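DTDP-4-dehydrorhamnose reductase (Sulfolobus tokodaii, PDB 2GGS) binds NADPH and probably reduces dTDP-4-dehydrorhamnose in the making of dTDP-rhamnose. Local coordinates at residues G171-A176 against E230-D235; A190-E195 against T261-L266. One frame throughout, in Å; residues are numbered along the deposited sequence.

Interaction 1 (G171-A176 against E230-D235)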
loop_
_atom_site.group_PDB
_atom_site.type_symbol
_atom_site.label_atom_id
_atom_site.label_comp_id
_atom_site.label_asym_id
_atom_site.label_seq_id
_atom_site.Cartn_x
_atom_site.Cartn_y
_atom_site.Cartn_z
ATOM N N GLY A 171 22.562 -7.925 -15.618
ATOM C CA GLY A 171 22.584 -9.020 -16.590
ATOM C C GLY A 171 21.872 -10.287 -16.151
ATOM O O GLY A 171 21.895 -11.301 -16.859
ATOM N N LYS A 172 21.221 -10.237 -14.993
ATOM C CA LYS A 172 20.551 -11.415 -14.447
ATOM C C LYS A 172 19.141 -11.640 -15.025
ATOM O O LYS A 172 18.554 -10.755 -15.663
ATOM C CB LYS A 172 20.549 -11.364 -12.906
ATOM C CG LYS A 172 21.937 -11.523 -12.269
ATOM C CD LYS A 172 22.452 -12.957 -12.384
ATOM C CE LYS A 172 23.911 -13.077 -11.940
ATOM N NZ LYS A 172 24.561 -14.278 -12.554
ATOM N N THR A 173 18.628 -12.847 -14.832
ATOM C CA THR A 173 17.298 -13.212 -15.289
ATOM C C THR A 173 16.236 -12.804 -14.269
ATOM O O THR A 173 16.379 -13.064 -13.047
ATOM C CB THR A 173 17.211 -14.704 -15.609
ATOM O OG1 THR A 173 18.147 -15.001 -16.654
ATOM C CG2 THR A 173 15.786 -15.111 -16.050
ATOM N N VAL A 174 15.212 -12.115 -14.777
ATOM C CA VAL A 174 14.006 -11.809 -14.025
ATOM C C VAL A 174 12.977 -12.894 -14.266
ATOM O O VAL A 174 12.644 -13.213 -15.410
ATOM C CB VAL A 174 13.385 -10.434 -14.459
ATOM C CG1 VAL A 174 11.961 -10.310 -13.936
ATOM C CG2 VAL A 174 14.205 -9.295 -13.938
ATOM N N PHE A 175 12.482 -13.486 -13.182
ATOM C CA PHE A 175 11.383 -14.434 -13.261
ATOM C C PHE A 175 10.051 -13.749 -12.966
ATOM O O PHE A 175 9.779 -13.341 -11.842
ATOM C CB PHE A 175 11.667 -15.622 -12.330
ATOM C CG PHE A 175 12.897 -16.376 -12.727
ATOM C CD1 PHE A 175 12.835 -17.314 -13.757
ATOM C CD2 PHE A 175 14.121 -16.082 -12.157
ATOM C CE1 PHE A 175 13.974 -17.988 -14.163
ATOM C CE2 PHE A 175 15.274 -16.750 -12.559
ATOM C CZ PHE A 175 15.198 -17.699 -13.570
ATOM N N ALA A 176 9.244 -13.569 -14.001
ATOM C CA ALA A 176 8.037 -12.777 -13.871
ATOM C C ALA A 176 6.847 -13.678 -13.699
ATOM O O ALA A 176 6.504 -14.478 -14.567
ATOM C CB ALA A 176 7.846 -11.807 -15.080
ATOM N N GLU A 230 17.636 -11.298 -19.116
ATOM C CA GLU A 230 16.446 -11.853 -19.722
ATOM C C GLU A 230 15.239 -11.778 -18.807
ATOM O O GLU A 230 15.361 -11.829 -17.578
ATOM C CB GLU A 230 16.710 -13.308 -20.090
ATOM C CG GLU A 230 15.509 -14.047 -20.666
ATOM C CD GLU A 230 15.785 -15.513 -20.978
ATOM O OE1 GLU A 230 16.822 -16.044 -20.503
ATOM O OE2 GLU A 230 14.945 -16.124 -21.694
ATOM N N VAL A 231 14.067 -11.671 -19.418
ATOM C CA VAL A 231 12.841 -11.835 -18.673
ATOM C C VAL A 231 12.193 -13.148 -19.046
ATOM O O VAL A 231 11.836 -13.370 -20.209
ATOM C CB VAL A 231 11.835 -10.662 -18.880
ATOM C CG1 VAL A 231 10.605 -10.866 -17.982
ATOM C CG2 VAL A 231 12.511 -9.330 -18.615
ATOM N N LYS A 232 12.025 -14.001 -18.036
ATOM C CA LYS A 232 11.295 -15.250 -18.170
ATOM C C LYS A 232 10.049 -15.239 -17.315
ATOM O O LYS A 232 10.120 -15.073 -16.090
ATOM C CB LYS A 232 12.178 -16.448 -17.789
ATOM C CG LYS A 232 13.294 -16.718 -18.755
ATOM C CD LYS A 232 13.774 -18.158 -18.633
ATOM C CE LYS A 232 15.093 -18.374 -19.379
ATOM N NZ LYS A 232 15.935 -19.473 -18.794
ATOM N N GLU A 233 8.915 -15.412 -17.970
ATOM C CA GLU A 233 7.645 -15.588 -17.293
ATOM C C GLU A 233 7.546 -17.006 -16.730
ATOM O O GLU A 233 7.855 -17.988 -17.419
ATOM C CB GLU A 233 6.506 -15.332 -18.264
ATOM C CG GLU A 233 5.135 -15.166 -17.639
ATOM C CD GLU A 233 4.096 -14.719 -18.659
ATOM O OE1 GLU A 233 4.190 -15.144 -19.835
ATOM O OE2 GLU A 233 3.199 -13.918 -18.327
ATOM N N VAL A 234 7.088 -17.115 -15.489
ATOM C CA VAL A 234 6.924 -18.426 -14.840
ATOM C C VAL A 234 5.513 -18.551 -14.229
ATOM O O VAL A 234 4.953 -17.555 -13.759
ATOM C CB VAL A 234 8.031 -18.670 -13.777
ATOM C CG1 VAL A 234 9.407 -18.736 -14.419
ATOM C CG2 VAL A 234 8.040 -17.591 -12.714
ATOM N N ASP A 235 4.936 -19.759 -14.238
ATOM C CA ASP A 235 3.600 -19.981 -13.649
ATOM C C ASP A 235 3.678 -19.751 -12.159
ATOM O O ASP A 235 2.756 -19.197 -11.543
ATOM C CB ASP A 235 3.112 -21.417 -13.889
ATOM C CG ASP A 235 2.697 -21.657 -15.301
ATOM O OD1 ASP A 235 2.019 -20.784 -15.883
ATOM O OD2 ASP A 235 3.034 -22.745 -15.829
HETATM O O HOH W 1 19.867 -13.049 -17.957
#

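Interaction 2 (A190-E195 against T261-L266)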
loop_
_atom_site.group_PDB
_atom_site.type_symbol
_atom_site.label_atom_id
_atom_site.label_comp_id
_atom_site.label_asym_id
_atom_site.label_seq_id
_atom_site.Cartn_x
_atom_site.Cartn_y
_atom_site.Cartn_z
ATOM N N ALA A 190 0.101 8.872 -3.466
ATOM C CA ALA A 190 0.108 9.945 -2.445
ATOM C C ALA A 190 -0.700 11.155 -2.902
ATOM O O ALA A 190 -1.488 11.700 -2.126
ATOM C CB ALA A 190 1.490 10.340 -2.137
ATOM N N SER A 191 -0.508 11.523 -4.170
ATOM C CA SER A 191 -1.242 12.645 -4.765
ATOM C C SER A 191 -2.763 12.384 -4.725
ATOM O O SER A 191 -3.543 13.304 -4.386
ATOM C CB SER A 191 -0.747 12.910 -6.180
ATOM O OG SER A 191 -1.505 13.969 -6.754
ATOM N N ALA A 192 -3.180 11.154 -5.028
ATOM C CA ALA A 192 -4.599 10.792 -4.945
ATOM C C ALA A 192 -5.120 10.897 -3.540
ATOM O O ALA A 192 -6.196 11.445 -3.297
ATOM C CB ALA A 192 -4.837 9.415 -5.506
ATOM N N ILE A 193 -4.333 10.387 -2.575
ATOM C CA ILE A 193 -4.766 10.398 -1.194
ATOM C C ILE A 193 -4.941 11.835 -0.686
ATOM O O ILE A 193 -5.964 12.141 -0.044
ATOM C CB ILE A 193 -3.809 9.546 -0.303
ATOM C CG1 ILE A 193 -3.989 8.057 -0.656
ATOM C CG2 ILE A 193 -4.091 9.799 1.224
ATOM C CD1 ILE A 193 -2.884 7.094 -0.100
ATOM N N LEU A 194 -4.006 12.727 -1.036
ATOM C CA LEU A 194 -4.148 14.147 -0.723
ATOM C C LEU A 194 -5.492 14.706 -1.225
ATOM O O LEU A 194 -6.182 15.419 -0.490
ATOM C CB LEU A 194 -3.029 14.961 -1.338
ATOM C CG LEU A 194 -2.454 16.109 -0.488
ATOM C CD1 LEU A 194 -1.438 16.942 -1.234
ATOM C CD2 LEU A 194 -3.522 16.988 0.111
ATOM N N GLU A 195 -5.846 14.402 -2.464
ATOM C CA GLU A 195 -7.146 14.884 -3.004
ATOM C C GLU A 195 -8.322 14.336 -2.211
ATOM O O GLU A 195 -9.315 15.036 -1.925
ATOM C CB GLU A 195 -7.316 14.452 -4.456
ATOM C CG GLU A 195 -6.983 15.491 -5.473
ATOM C CD GLU A 195 -7.457 15.090 -6.842
ATOM O OE1 GLU A 195 -8.654 15.324 -7.151
ATOM O OE2 GLU A 195 -6.633 14.530 -7.595
ATOM N N THR A 261 -6.747 14.197 -10.748
ATOM C CA THR A 261 -5.407 13.735 -11.145
ATOM C C THR A 261 -5.381 12.341 -11.784
ATOM O O THR A 261 -6.102 11.445 -11.352
ATOM C CB THR A 261 -4.435 13.733 -9.934
ATOM O OG1 THR A 261 -3.077 13.685 -10.406
ATOM C CG2 THR A 261 -4.697 12.526 -8.942
ATOM N N ASP A 262 -4.560 12.180 -12.823
ATOM C CA ASP A 262 -4.345 10.864 -13.424
ATOM C C ASP A 262 -3.364 10.113 -12.526
ATOM O O ASP A 262 -2.153 10.254 -12.667
ATOM C CB ASP A 262 -3.783 10.972 -14.861
ATOM C CG ASP A 262 -3.487 9.625 -15.477
ATOM O OD1 ASP A 262 -3.444 8.628 -14.743
ATOM O OD2 ASP A 262 -3.315 9.511 -16.724
ATOM N N PHE A 263 -3.917 9.304 -11.631
ATOM C CA PHE A 263 -3.127 8.502 -10.698
ATOM C C PHE A 263 -2.828 7.132 -11.268
ATOM O O PHE A 263 -2.133 6.346 -10.640
ATOM C CB PHE A 263 -3.888 8.363 -9.371
ATOM C CG PHE A 263 -5.245 7.703 -9.510
ATOM C CD1 PHE A 263 -5.383 6.319 -9.583
ATOM C CD2 PHE A 263 -6.396 8.489 -9.617
ATOM C CE1 PHE A 263 -6.645 5.719 -9.708
ATOM C CE2 PHE A 263 -7.655 7.889 -9.725
ATOM C CZ PHE A 263 -7.780 6.540 -9.813
ATOM N N TYR A 264 -3.381 6.821 -12.455
ATOM C CA TYR A 264 -3.429 5.446 -12.914
ATOM C C TYR A 264 -2.512 5.066 -14.087
ATOM O O TYR A 264 -2.033 3.938 -14.150
ATOM C CB TYR A 264 -4.865 5.046 -13.252
ATOM C CG TYR A 264 -5.578 6.113 -14.035
ATOM C CD1 TYR A 264 -5.492 6.149 -15.426
ATOM C CD2 TYR A 264 -6.346 7.074 -13.381
ATOM C CE1 TYR A 264 -6.168 7.145 -16.149
ATOM C CE2 TYR A 264 -7.013 8.089 -14.102
ATOM C CZ TYR A 264 -6.910 8.100 -15.479
ATOM O OH TYR A 264 -7.560 9.113 -16.167
ATOM N N THR A 265 -2.264 6.006 -15.006
ATOM C CA THR A 265 -1.326 5.740 -16.086
ATOM C C THR A 265 0.022 5.326 -15.511
ATOM O O THR A 265 0.517 5.982 -14.574
ATOM C CB THR A 265 -1.184 6.948 -16.973
ATOM O OG1 THR A 265 -2.468 7.205 -17.551
ATOM C CG2 THR A 265 -0.161 6.693 -18.100
ATOM N N LEU A 266 0.571 4.243 -16.036
ATOM C CA LEU A 266 1.844 3.721 -15.539
ATOM C C LEU A 266 2.877 4.848 -15.380
ATOM O O LEU A 266 3.123 5.624 -16.313
ATOM C CB LEU A 266 2.419 2.657 -16.450
ATOM C CG LEU A 266 3.712 1.992 -15.927
ATOM C CD1 LEU A 266 3.358 1.156 -14.664
ATOM C CD2 LEU A 266 4.382 1.132 -16.988
HETATM O O HOH W 2 -0.211 13.007 -9.604
#

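Interaction 1 (G171-A176 against E230-D235)
Val-174 to Ala-176 and Val-231 to Glu-233 pair as a two-stranded parallel beta ladder, a small sheet separate from the large parallel Rossmann sheet and set at the far end of the molecule, its centre about 25 Å from the centre of the chain. Four backbone bonds alternate between the strands. Val-174 N reaches Glu-230 O at 2.8 Å, and Lys-232 N returns to Val-174 O almost straight on, with a C=O...N angle of 177°. Ala-176 N then donates to Lys-232 O, and Val-234 N to Ala-176 O. In between, each of these carbonyls also takes a CA-H...O contact, the Phe-175 CA to Lys-232 O one at 3.2 Å.

The two sides of the ladder differ. Val-174, Ala-176 and Val-231 make the buried part of one: Val-231 CG1 touches Ala-176 CB at 4.1 Å, while helices 160-169 and 214-224 pack beneath. Glu-233, also on this side, reaches its margin with CG against Ala-176 O. On the other side lie Phe-175 and Lys-232, side by side and pointing the same way. Val-234 CG1 meets Phe-175 CD1 at the ring edge, 3.8 Å away. In Thr-173 a chi1 of -61° puts OG1 beside the backbone N and CG2 anti to it, over one face of the Phe-175 ring near the rim.

At the start of the ladder, where Gly-171 closes helix 160-169 in a Schellman motif, one water ties both segments: it donates to Gly-171 O, bonds Thr-173 OG1, and accepts from Glu-230 N at 3.1 Å.

Interaction 2 (A190-E195 against T261-L266)
Glu-195 and Thr-261 carry the polar half of this contact, in which helix 186-199 meets the loop that follows helix 253-258. The carboxylate of Glu-195 catches the start of the loop: OE2 accepts Thr-261 N at 3.2 Å, on its syn side and a little out of the carboxylate plane, while OE1 takes Ser-260 N. Two successive backbone amides are thus held by one side chain. To get there the glutamate leaves the helix with an unusual first torsion (chi1 -99°) and then runs on extended, crossing the threonine at a slant.

Thr-261 turns its two branches to different tasks. OG1 stands opposite its own backbone N (chi1 -162°), and CG2 fills the place between N and the carbonyl carbon, where it comes tightly up to Glu-195 OE2, 3.1 Å away. The hydroxyl is too far from Ser-191 OG for a direct bond, at 4.0 Å; a water spans them, 3.1 Å from Thr-261 OG1 and only weakly bound to Ser-191 OG.

Farther along, Ala-192 CB rests on Phe-263 CB at 4.1 Å, and the Phe-263 side chain packs on Val-207 and helix 253-258. Next to it Asp-262 OD1 takes Tyr-264 N in an Asx turn and also Thr-265 N, while OD2 takes Thr-265 OG1, bonds consistent with a well-defined bend.

With an alanine at Glu-195 the amides of Ser-260 and Thr-261 would probably lose the two oxygens that hold them, and the start of the loop would be less firmly tied to the helix. Between these two segments the carboxylate is the one direct polar tie, beside a loose water bridge and a small apolar touch, so this end of the loop probably relies on it.

The two contacts lie in different regions of one chain: their centres are 30 Å apart and their nearest atoms about 13 Å, so neither touches the other. Their segments alternate in sequence, 171-176, 190-195, 230-235, 261-266, so the chain passes back and forth between the two regions. Helix 214-224 gives them a common neighbour, since Val-231 of interaction 1 and Leu-266, farther along the 261-266 segment, both rest on it. Interaction 2 is the nearer to the cofactor: the side chain of Ala-192 is about 8 Å from that of Leu-12, which binds NADPH, and about 13 Å from the bound NADPH itself. Interaction 1 lies away from the annotated cofactor sites.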